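Local coordinates for isochorismatase hydrolase (Alkaliphilus metalliredigens, PDB 3HB7), which probably acts as a hydrolase of the isochorismatase family, on a substrate that is not established, at residues V128-D140 and M162-T174. Numbering follows the deposited sequence.
Sequences VWTNVCVRSTATD and MHEYGLNDLSIFT
N131 and T130, in the turn leading into helix 133-140, press against G166 on helix 162-170, where the absence of a side chain leaves a shallow hollow. The CA atoms of N131 and G166 come within 4.4 Å, and a CB on G166 would crowd both T130 CG2 and N131 CB. With chi1 at -54° putting OG1 beside the backbone N, T130 turns CG2 onto the helix backbone, 4.1 Å from L167 N. The amide of N131 crosses the selenomethionine M162, its OD1 3.7 Å from SE, while ND2 makes a weak hydrogen bond to S157. Extended beyond CG, the M162 chain carries SE obliquely to the W129 six-membered ring, 3.9 Å from CZ3, a Met-aromatic contact. An alanine in place of N131 removes the amide, and would probably open a gap beside M162, leaving its selenium chain freer to turn and S157 OG without this weak partner.

Farther along, the helices run almost parallel, 7° apart, with axes 10.6 Å from each other at closest approach. L170 fills the space between them, its CD2 meeting A138 CB at 3.7 Å. F173, later in the chain, sets its ring edge near A138 O and its CE2 over one face of the R135 guanidinium. R135, bent at chi2 and chi3, reaches across to D169; NH2 forms a salt bridge with OD2, modelled too short for its length to be trusted, the guanidinium and carboxylate planes nearly perpendicular. Both helices pack beside strand 147-151 of the parallel sheet, A138 touching V148 and L170 touching T150, as in an alpha/beta fold. The join is mostly apolar, with the T130 hydroxyl and N131 amide engaged by weak bonds to A156 and S157, and the R135-D169 pair at the partly exposed margin.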
ATOM      1  N   VAL E 128      27.210  -7.135  24.933  1.00 26.77           N
ATOM      2  CA  VAL E 128      26.356  -7.239  23.807  1.00 26.71           C
ATOM      3  C   VAL E 128      25.450  -8.475  23.945  1.00 26.82           C
ATOM      4  O   VAL E 128      25.875  -9.446  24.495  1.00 26.44           O
ATOM      5  CB  VAL E 128      27.305  -7.377  22.638  1.00 26.95           C
ATOM      6  CG1 VAL E 128      27.177  -8.645  21.948  1.00 27.64           C
ATOM      7  CG2 VAL E 128      27.256  -6.216  21.762  1.00 26.34           C
ATOM      8  N   TRP E 129      24.237  -8.489  23.405  1.00 26.59           N
ATOM      9  CA  TRP E 129      23.500  -7.357  22.904  1.00 26.95           C
ATOM     10  C   TRP E 129      22.744  -6.722  24.012  1.00 26.79           C
ATOM     11  O   TRP E 129      22.286  -7.382  24.895  1.00 26.62           O
ATOM     12  CB  TRP E 129      22.448  -7.759  21.892  1.00 27.12           C
ATOM     13  CG  TRP E 129      22.851  -8.567  20.765  1.00 28.28           C
ATOM     14  CD1 TRP E 129      24.024  -9.158  20.572  1.00 29.47           C
ATOM     15  CD2 TRP E 129      22.049  -8.888  19.646  1.00 28.58           C
ATOM     16  NE1 TRP E 129      24.024  -9.831  19.408  1.00 29.48           N
ATOM     17  CE2 TRP E 129      22.808  -9.680  18.820  1.00 29.50           C
ATOM     18  CE3 TRP E 129      20.748  -8.589  19.275  1.00 28.29           C
ATOM     19  CZ2 TRP E 129      22.325 -10.181  17.652  1.00 30.07           C
ATOM     20  CZ3 TRP E 129      20.279  -9.083  18.132  1.00 28.43           C
ATOM     21  CH2 TRP E 129      21.056  -9.866  17.327  1.00 29.55           C
ATOM     22  N   THR E 130      22.519  -5.439  23.885  1.00 26.30           N
ATOM     23  CA  THR E 130      21.922  -4.662  24.918  1.00 26.30           C
ATOM     24  C   THR E 130      20.558  -5.182  25.245  1.00 26.43           C
ATOM     25  O   THR E 130      20.195  -5.259  26.392  1.00 26.98           O
ATOM     26  CB  THR E 130      21.755  -3.222  24.446  1.00 26.19           C
ATOM     27  OG1 THR E 130      22.998  -2.736  23.990  1.00 25.54           O
ATOM     28  CG2 THR E 130      21.284  -2.356  25.544  1.00 25.42           C
ATOM     29  N   ASN E 131      19.794  -5.516  24.221  1.00 26.15           N
ATOM     30  CA  ASN E 131      18.424  -5.918  24.400  1.00 25.24           C
ATOM     31  C   ASN E 131      18.232  -7.398  24.563  1.00 25.26           C
ATOM     32  O   ASN E 131      17.150  -7.840  24.768  1.00 25.27           O
ATOM     33  CB  ASN E 131      17.546  -5.360  23.285  1.00 25.11           C
ATOM     34  CG  ASN E 131      17.991  -5.781  21.940  1.00 24.83           C
ATOM     35  OD1 ASN E 131      17.210  -6.236  21.152  1.00 24.26           O
ATOM     36  ND2 ASN E 131      19.257  -5.671  21.683  1.00 22.41           N
ATOM     37  N   VAL E 132      19.293  -8.159  24.457  1.00 25.02           N
ATOM     38  CA  VAL E 132      19.183  -9.579  24.602  1.00 24.13           C
ATOM     39  C   VAL E 132      19.874 -10.110  25.824  1.00 24.37           C
ATOM     40  O   VAL E 132      19.352 -10.046  26.888  1.00 24.31           O
ATOM     41  CB  VAL E 132      19.696 -10.279  23.387  1.00 24.27           C
ATOM     42  CG1 VAL E 132      19.451 -11.739  23.487  1.00 21.99           C
ATOM     43  CG2 VAL E 132      19.029  -9.724  22.187  1.00 23.06           C
ATOM     44  N   CYS E 133      21.058 -10.643  25.652  1.00 24.60           N
ATOM     45  CA  CYS E 133      21.792 -11.256  26.746  1.00 24.94           C
ATOM     46  C   CYS E 133      22.145 -10.275  27.847  1.00 24.80           C
ATOM     47  O   CYS E 133      22.089 -10.602  28.987  1.00 24.53           O
ATOM     48  CB  CYS E 133      23.003 -12.042  26.261  1.00 24.78           C
ATOM     49  SG  CYS E 133      22.646 -13.478  25.325  1.00 26.27           S
ATOM     50  N   VAL E 134      22.471  -9.054  27.496  1.00 24.37           N
ATOM     51  CA  VAL E 134      22.694  -8.051  28.489  1.00 24.44           C
ATOM     52  C   VAL E 134      21.458  -7.761  29.309  1.00 24.67           C
ATOM     53  O   VAL E 134      21.510  -7.712  30.501  1.00 24.77           O
ATOM     54  CB  VAL E 134      23.174  -6.765  27.849  1.00 24.35           C
ATOM     55  CG1 VAL E 134      23.181  -5.681  28.814  1.00 23.42           C
ATOM     56  CG2 VAL E 134      24.498  -6.935  27.300  1.00 23.26           C
ATOM     57  N   ARG E 135      20.335  -7.585  28.659  1.00 24.52           N
ATOM     58  CA  ARG E 135      19.116  -7.327  29.366  1.00 24.60           C
ATOM     59  C   ARG E 135      18.720  -8.477  30.258  1.00 24.60           C
ATOM     60  O   ARG E 135      18.225  -8.270  31.328  1.00 25.12           O
ATOM     61  CB  ARG E 135      17.992  -6.947  28.416  1.00 24.22           C
ATOM     62  CG  ARG E 135      16.724  -7.704  28.608  1.00 25.01           C
ATOM     63  CD  ARG E 135      15.861  -7.128  29.659  1.00 26.25           C
ATOM     64  NE  ARG E 135      14.857  -6.283  29.071  1.00 28.81           N
ATOM     65  CZ  ARG E 135      13.638  -6.112  29.540  1.00 28.46           C
ATOM     66  NH1 ARG E 135      13.225  -6.713  30.633  1.00 27.73           N
ATOM     67  NH2 ARG E 135      12.832  -5.310  28.904  1.00 30.00           N
ATOM     68  N   SER E 136      18.932  -9.687  29.789  1.00 23.89           N
ATOM     69  CA  SER E 136      18.605 -10.870  30.544  1.00 24.17           C
ATOM     70  C   SER E 136      19.388 -11.000  31.825  1.00 23.58           C
ATOM     71  O   SER E 136      18.865 -11.360  32.834  1.00 23.21           O
ATOM     72  CB  SER E 136      18.886 -12.099  29.714  1.00 24.01           C
ATOM     73  OG  SER E 136      17.870 -12.308  28.808  1.00 25.66           O
ATOM     74  N   THR E 137      20.670 -10.732  31.739  1.00 23.15           N
ATOM     75  CA  THR E 137      21.546 -10.754  32.876  1.00 22.68           C
ATOM     76  C   THR E 137      21.171  -9.706  33.899  1.00 22.80           C
ATOM     77  O   THR E 137      21.205  -9.963  35.058  1.00 22.44           O
ATOM     78  CB  THR E 137      22.977 -10.651  32.450  1.00 22.46           C
ATOM     79  OG1 THR E 137      23.195 -11.554  31.390  1.00 20.71           O
ATOM     80  CG2 THR E 137      23.853 -11.031  33.533  1.00 21.88           C
ATOM     81  N   ALA E 138      20.770  -8.539  33.436  1.00 22.85           N
ATOM     82  CA  ALA E 138      20.268  -7.498  34.297  1.00 22.95           C
ATOM     83  C   ALA E 138      19.009  -7.869  35.032  1.00 23.06           C
ATOM     84  O   ALA E 138      18.877  -7.560  36.172  1.00 24.17           O
ATOM     85  CB  ALA E 138      20.033  -6.258  33.523  1.00 22.28           C
ATOM     86  N   THR E 139      18.075  -8.509  34.369  1.00 22.74           N
ATOM     87  CA  THR E 139      16.870  -8.948  35.008  1.00 22.86           C
ATOM     88  C   THR E 139      17.146  -9.980  36.077  1.00 23.02           C
ATOM     89  O   THR E 139      16.546  -9.975  37.100  1.00 23.33           O
ATOM     90  CB  THR E 139      15.922  -9.549  33.993  1.00 22.94           C
ATOM     91  OG1 THR E 139      15.613  -8.584  33.010  1.00 23.88           O
ATOM     92  CG2 THR E 139      14.670  -9.989  34.622  1.00 23.09           C
ATOM     93  N   ASP E 140      18.037 -10.894  35.804  1.00 22.53           N
ATOM     94  CA  ASP E 140      18.407 -11.893  36.766  1.00 22.95           C
ATOM     95  C   ASP E 140      19.099 -11.325  37.993  1.00 22.45           C
ATOM     96  O   ASP E 140      18.895 -11.786  39.054  1.00 22.05           O
ATOM     97  CB  ASP E 140      19.212 -13.005  36.120  1.00 22.39           C
ATOM     98  CG  ASP E 140      18.363 -13.942  35.336  1.00 24.81           C
ATOM     99  OD1 ASP E 140      17.173 -13.711  35.201  1.00 26.68           O
ATOM    100  OD2 ASP E 140      18.888 -14.921  34.844  1.00 28.10           O
HETATM  101  N   MSE E 162      17.923  -1.031  18.377  1.00 29.83           N
HETATM  102  CA  MSE E 162      17.764  -2.076  19.371  1.00 30.16           C
HETATM  103  C   MSE E 162      18.470  -1.677  20.637  1.00 29.53           C
HETATM  104  O   MSE E 162      17.943  -1.843  21.709  1.00 29.37           O
HETATM  105  CB  MSE E 162      18.328  -3.394  18.881  1.00 30.19           C
HETATM  106  CG  MSE E 162      17.416  -4.191  18.041  1.00 33.23           C
HETATM  107 SE   MSE E 162      18.144  -5.842  17.578  1.00 42.90          SE
HETATM  108  CE  MSE E 162      16.748  -6.611  16.626  1.00 38.39           C
ATOM    109  N   HIS E 163      19.660  -1.129  20.507  1.00 28.80           N
ATOM    110  CA  HIS E 163      20.373  -0.685  21.668  1.00 28.44           C
ATOM    111  C   HIS E 163      19.624   0.403  22.377  1.00 28.07           C
ATOM    112  O   HIS E 163      19.564   0.413  23.577  1.00 27.73           O
ATOM    113  CB  HIS E 163      21.756  -0.190  21.304  1.00 28.37           C
ATOM    114  CG  HIS E 163      22.485   0.425  22.448  1.00 29.29           C
ATOM    115  ND1 HIS E 163      22.934   1.723  22.434  1.00 28.88           N
ATOM    116  CD2 HIS E 163      22.838  -0.077  23.649  1.00 27.98           C
ATOM    117  CE1 HIS E 163      23.523   1.993  23.580  1.00 28.33           C
ATOM    118  NE2 HIS E 163      23.477   0.918  24.332  1.00 28.30           N
ATOM    119  N   GLU E 164      19.073   1.331  21.619  1.00 27.88           N
ATOM    120  CA  GLU E 164      18.360   2.446  22.182  1.00 27.87           C
ATOM    121  C   GLU E 164      17.118   2.032  22.938  1.00 27.47           C
ATOM    122  O   GLU E 164      16.848   2.546  24.003  1.00 27.69           O
ATOM    123  CB  GLU E 164      18.002   3.445  21.077  1.00 28.28           C
ATOM    124  CG  GLU E 164      17.414   4.757  21.573  1.00 30.13           C
ATOM    125  CD  GLU E 164      16.611   5.553  20.530  1.00 33.12           C
ATOM    126  OE1 GLU E 164      16.103   6.616  20.888  1.00 33.08           O
ATOM    127  OE2 GLU E 164      16.474   5.140  19.371  1.00 34.36           O
ATOM    128  N   TYR E 165      16.320   1.147  22.370  1.00 26.69           N
ATOM    129  CA  TYR E 165      15.172   0.667  23.105  1.00 26.22           C
ATOM    130  C   TYR E 165      15.520  -0.262  24.244  1.00 25.74           C
ATOM    131  O   TYR E 165      14.803  -0.360  25.197  1.00 25.21           O
ATOM    132  CB  TYR E 165      13.971   0.255  22.243  1.00 26.25           C
ATOM    133  CG  TYR E 165      14.078  -0.973  21.405  1.00 27.49           C
ATOM    134  CD1 TYR E 165      14.250  -2.205  21.963  1.00 28.75           C
ATOM    135  CD2 TYR E 165      13.946  -0.904  20.057  1.00 28.26           C
ATOM    136  CE1 TYR E 165      14.328  -3.315  21.196  1.00 29.37           C
ATOM    137  CE2 TYR E 165      14.013  -2.007  19.292  1.00 29.30           C
ATOM    138  CZ  TYR E 165      14.203  -3.209  19.868  1.00 29.96           C
ATOM    139  OH  TYR E 165      14.277  -4.302  19.095  1.00 30.63           O
ATOM    140  N   GLY E 166      16.646  -0.937  24.116  1.00 25.59           N
ATOM    141  CA  GLY E 166      17.167  -1.753  25.185  1.00 25.25           C
ATOM    142  C   GLY E 166      17.529  -0.961  26.417  1.00 25.23           C
ATOM    143  O   GLY E 166      17.235  -1.362  27.516  1.00 24.46           O
ATOM    144  N   LEU E 167      18.154   0.186  26.207  1.00 25.40           N
ATOM    145  CA  LEU E 167      18.468   1.093  27.282  1.00 25.46           C
ATOM    146  C   LEU E 167      17.223   1.600  27.945  1.00 25.92           C
ATOM    147  O   LEU E 167      17.166   1.722  29.144  1.00 26.43           O
ATOM    148  CB  LEU E 167      19.322   2.229  26.778  1.00 25.35           C
ATOM    149  CG  LEU E 167      20.703   1.721  26.428  1.00 25.23           C
ATOM    150  CD1 LEU E 167      21.556   2.740  25.821  1.00 25.68           C
ATOM    151  CD2 LEU E 167      21.346   1.207  27.637  1.00 24.50           C
ATOM    152  N   ASN E 168      16.210   1.869  27.157  1.00 25.51           N
ATOM    153  CA  ASN E 168      14.985   2.367  27.697  1.00 25.89           C
ATOM    154  C   ASN E 168      14.334   1.378  28.621  1.00 25.79           C
ATOM    155  O   ASN E 168      13.863   1.723  29.676  1.00 25.69           O
ATOM    156  CB  ASN E 168      14.054   2.748  26.554  1.00 25.85           C
ATOM    157  CG  ASN E 168      12.827   3.475  27.013  1.00 27.05           C
ATOM    158  OD1 ASN E 168      11.747   2.975  26.868  1.00 29.42           O
ATOM    159  ND2 ASN E 168      12.984   4.659  27.548  1.00 26.15           N
ATOM    160  N   ASP E 169      14.318   0.125  28.223  1.00 25.65           N
ATOM    161  CA  ASP E 169      13.830  -0.905  29.097  1.00 24.98           C
ATOM    162  C   ASP E 169      14.718  -0.986  30.302  1.00 25.01           C
ATOM    163  O   ASP E 169      14.258  -1.104  31.390  1.00 25.10           O
ATOM    164  CB  ASP E 169      13.819  -2.232  28.391  1.00 24.87           C
ATOM    165  CG  ASP E 169      12.517  -2.536  27.761  1.00 25.39           C
ATOM    166  OD1 ASP E 169      11.608  -1.724  27.810  1.00 26.32           O
ATOM    167  OD2 ASP E 169      12.403  -3.607  27.201  1.00 24.87           O
ATOM    168  N   LEU E 170      16.011  -0.900  30.089  1.00 24.70           N
ATOM    169  CA  LEU E 170      16.951  -1.077  31.164  1.00 24.85           C
ATOM    170  C   LEU E 170      16.809  -0.012  32.225  1.00 25.29           C
ATOM    171  O   LEU E 170      17.059  -0.241  33.373  1.00 25.10           O
ATOM    172  CB  LEU E 170      18.368  -1.218  30.650  1.00 24.28           C
ATOM    173  CG  LEU E 170      18.700  -2.646  30.287  1.00 23.61           C
ATOM    174  CD1 LEU E 170      19.957  -2.758  29.591  1.00 22.71           C
ATOM    175  CD2 LEU E 170      18.719  -3.478  31.474  1.00 23.11           C
ATOM    176  N   SER E 171      16.366   1.153  31.808  1.00 25.41           N
ATOM    177  CA  SER E 171      16.219   2.277  32.681  1.00 26.02           C
ATOM    178  C   SER E 171      15.059   2.147  33.628  1.00 26.12           C
ATOM    179  O   SER E 171      14.905   2.915  34.524  1.00 26.57           O
ATOM    180  CB  SER E 171      16.106   3.538  31.865  1.00 26.25           C
ATOM    181  OG  SER E 171      14.772   3.813  31.584  1.00 26.65           O
ATOM    182  N   ILE E 172      14.204   1.190  33.389  1.00 26.16           N
ATOM    183  CA  ILE E 172      13.128   0.917  34.291  1.00 26.17           C
ATOM    184  C   ILE E 172      13.582   0.375  35.640  1.00 26.27           C
ATOM    185  O   ILE E 172      12.982   0.630  36.646  1.00 26.38           O
ATOM    186  CB  ILE E 172      12.111  -0.002  33.646  1.00 26.31           C
ATOM    187  CG1 ILE E 172      11.619   0.607  32.349  1.00 25.86           C
ATOM    188  CG2 ILE E 172      10.968  -0.255  34.560  1.00 25.80           C
ATOM    189  CD1 ILE E 172      10.667  -0.238  31.641  1.00 23.36           C
ATOM    190  N   PHE E 173      14.590  -0.464  35.636  1.00 26.13           N
ATOM    191  CA  PHE E 173      15.024  -1.077  36.864  1.00 25.85           C
ATOM    192  C   PHE E 173      16.500  -0.939  37.162  1.00 25.45           C
ATOM    193  O   PHE E 173      16.948  -1.460  38.125  1.00 25.30           O
ATOM    194  CB  PHE E 173      14.590  -2.534  36.904  1.00 25.91           C
ATOM    195  CG  PHE E 173      15.044  -3.320  35.739  1.00 26.84           C
ATOM    196  CD1 PHE E 173      16.161  -4.094  35.806  1.00 26.75           C
ATOM    197  CD2 PHE E 173      14.370  -3.269  34.565  1.00 26.46           C
ATOM    198  CE1 PHE E 173      16.570  -4.788  34.728  1.00 26.58           C
ATOM    199  CE2 PHE E 173      14.787  -3.971  33.501  1.00 26.15           C
ATOM    200  CZ  PHE E 173      15.881  -4.722  33.582  1.00 25.82           C
ATOM    201  N   THR E 174      17.246  -0.244  36.329  1.00 25.39           N
ATOM    202  CA  THR E 174      18.676  -0.042  36.548  1.00 25.72           C
ATOM    203  C   THR E 174      19.109   1.406  36.451  1.00 26.13           C
ATOM    204  O   THR E 174      18.446   2.216  35.875  1.00 25.93           O
ATOM    205  CB  THR E 174      19.562  -0.807  35.560  1.00 25.59           C
ATOM    206  OG1 THR E 174      19.723  -0.046  34.378  1.00 25.84           O
ATOM    207  CG2 THR E 174      18.970  -2.111  35.206  1.00 25.49           C
TER